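Local coordinates for protein glycinin A3B4 subunit (Glycine max, PDB 2D5F) that serves as an 11S seed storage globulin of soybean, a two-cupin proglycinin subunit that probably stores nitrogen and, once processed, forms hexamers, at residues Leu17-Arg22 / Glu31-Gln36. Sequence-based numbering, arbitrary orientation.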
# COMPACT_ATOMS: atom_id res chain seq x y z
N LEU B 17 -5.05 -22.57 -32.07
CA LEU B 17 -5.25 -23.86 -31.41
C LEU B 17 -6.68 -24.20 -30.97
O LEU B 17 -7.46 -23.32 -30.61
CB LEU B 17 -4.35 -23.92 -30.17
CG LEU B 17 -2.87 -23.56 -30.36
CD1 LEU B 17 -2.20 -23.41 -29.01
CD2 LEU B 17 -2.18 -24.63 -31.19
N GLU B 18 -6.98 -25.49 -31.00
CA GLU B 18 -8.29 -26.02 -30.60
C GLU B 18 -8.05 -27.10 -29.55
O GLU B 18 -6.94 -27.59 -29.42
CB GLU B 18 -9.04 -26.58 -31.80
CG GLU B 18 -9.62 -25.50 -32.68
CD GLU B 18 -10.22 -26.02 -33.97
OE1 GLU B 18 -11.04 -26.96 -33.92
OE2 GLU B 18 -9.86 -25.49 -35.03
N PRO B 19 -9.10 -27.48 -28.80
CA PRO B 19 -8.95 -28.51 -27.77
C PRO B 19 -8.28 -29.80 -28.23
O PRO B 19 -8.55 -30.29 -29.33
CB PRO B 19 -10.39 -28.74 -27.31
CG PRO B 19 -11.01 -27.38 -27.50
CD PRO B 19 -10.49 -27.00 -28.86
N ASP B 20 -7.43 -30.35 -27.37
CA ASP B 20 -6.70 -31.59 -27.66
C ASP B 20 -7.25 -32.84 -26.96
O ASP B 20 -7.14 -33.94 -27.48
CB ASP B 20 -5.23 -31.46 -27.26
CG ASP B 20 -4.54 -30.32 -27.96
OD1 ASP B 20 -4.51 -29.21 -27.39
OD2 ASP B 20 -4.03 -30.54 -29.07
N HIS B 21 -7.82 -32.66 -25.77
CA HIS B 21 -8.35 -33.78 -25.01
C HIS B 21 -9.79 -33.55 -24.57
O HIS B 21 -10.20 -32.41 -24.29
CB HIS B 21 -7.46 -34.03 -23.78
CG HIS B 21 -7.90 -35.19 -22.94
ND1 HIS B 21 -7.82 -36.50 -23.36
CD2 HIS B 21 -8.43 -35.23 -21.69
CE1 HIS B 21 -8.28 -37.29 -22.41
NE2 HIS B 21 -8.65 -36.55 -21.39
N ARG B 22 -10.57 -34.63 -24.51
CA ARG B 22 -11.97 -34.54 -24.11
C ARG B 22 -12.29 -35.51 -22.98
O ARG B 22 -11.76 -36.62 -22.94
CB ARG B 22 -12.88 -34.83 -25.31
CG ARG B 22 -12.55 -34.00 -26.55
CD ARG B 22 -13.28 -34.46 -27.81
NE ARG B 22 -14.58 -33.82 -27.98
CZ ARG B 22 -15.73 -34.31 -27.53
NH1 ARG B 22 -15.75 -35.47 -26.88
NH2 ARG B 22 -16.86 -33.65 -27.75
N GLU B 31 -13.23 -30.05 -22.20
CA GLU B 31 -12.26 -30.08 -23.28
C GLU B 31 -11.06 -29.25 -22.87
O GLU B 31 -11.22 -28.11 -22.44
CB GLU B 31 -12.88 -29.50 -24.55
CG GLU B 31 -14.03 -30.32 -25.10
CD GLU B 31 -14.78 -29.58 -26.17
OE1 GLU B 31 -15.74 -28.86 -25.84
OE2 GLU B 31 -14.39 -29.70 -27.35
N THR B 32 -9.87 -29.80 -23.00
CA THR B 32 -8.68 -29.05 -22.62
C THR B 32 -7.68 -28.92 -23.75
O THR B 32 -7.59 -29.78 -24.63
CB THR B 32 -7.95 -29.69 -21.42
OG1 THR B 32 -7.50 -31.01 -21.76
CG2 THR B 32 -8.89 -29.78 -20.22
N TRP B 33 -6.94 -27.82 -23.74
CA TRP B 33 -5.88 -27.58 -24.72
C TRP B 33 -4.64 -28.14 -24.02
O TRP B 33 -4.47 -27.93 -22.82
CB TRP B 33 -5.70 -26.08 -24.97
CG TRP B 33 -6.66 -25.47 -25.97
CD1 TRP B 33 -6.38 -25.09 -27.26
CD2 TRP B 33 -8.03 -25.11 -25.75
NE1 TRP B 33 -7.48 -24.52 -27.84
CE2 TRP B 33 -8.51 -24.52 -26.94
CE3 TRP B 33 -8.91 -25.23 -24.65
CZ2 TRP B 33 -9.83 -24.04 -27.07
CZ3 TRP B 33 -10.22 -24.76 -24.78
CH2 TRP B 33 -10.67 -24.18 -25.99
N ASN B 34 -3.80 -28.88 -24.74
CA ASN B 34 -2.59 -29.45 -24.16
C ASN B 34 -1.70 -28.29 -23.69
O ASN B 34 -1.36 -27.41 -24.48
CB ASN B 34 -1.85 -30.28 -25.20
CG ASN B 34 -0.71 -31.09 -24.60
OD1 ASN B 34 0.10 -30.56 -23.84
ND2 ASN B 34 -0.64 -32.36 -24.96
N SER B 35 -1.32 -28.29 -22.42
CA SER B 35 -0.49 -27.20 -21.90
C SER B 35 0.93 -27.19 -22.46
O SER B 35 1.69 -26.26 -22.22
CB SER B 35 -0.44 -27.26 -20.37
OG SER B 35 0.17 -28.46 -19.94
N GLN B 36 1.29 -28.22 -23.23
CA GLN B 36 2.63 -28.30 -23.79
C GLN B 36 2.84 -27.68 -25.16
O GLN B 36 3.93 -27.73 -25.71
CB GLN B 36 3.11 -29.75 -23.75
CG GLN B 36 3.42 -30.21 -22.33
CD GLN B 36 3.62 -31.70 -22.21
OE1 GLN B 36 4.01 -32.20 -21.15
NE2 GLN B 36 3.36 -32.43 -23.29
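The carbonyl oxygen of T32 takes two backbone hydrogen bonds, from D20 N at 2.8 Å and from H21 N at 3.1 Å. Two residues, D20 and H21, are thus set against the single T32: a classic beta bulge. T32 N returns a hydrogen bond to H21 O (2.9 Å), closing the antiparallel pair at the open end of the N-terminal cupin hairpin of strands 21-24 and 28-32. T32 OG1 packs against H21 CB (3.6 Å) and hydrogen-bonds to the carbonyl of E172. Before the bulge, the chain runs over one face of the W33 indole. P19 CG sits 3.6 Å from the centre of the six-membered ring of W33, a CH-pi contact over the face. W33 NE1 gives a nearly straight hydrogen bond to L17 O (3.0 Å), which lies in the indole plane, although the nitrogen stands above the carbonyl plane. W33 CG is anti to its carbonyl carbon (chi1 -83°), which carries the indole beneath P19. A leucine in place of W33 would probably strip P19 of its aromatic floor and L17 O of this donor. Backbone bonds therefore set the bulge, while the indole holds the incoming loop by one hydrogen bond and a CH-pi face.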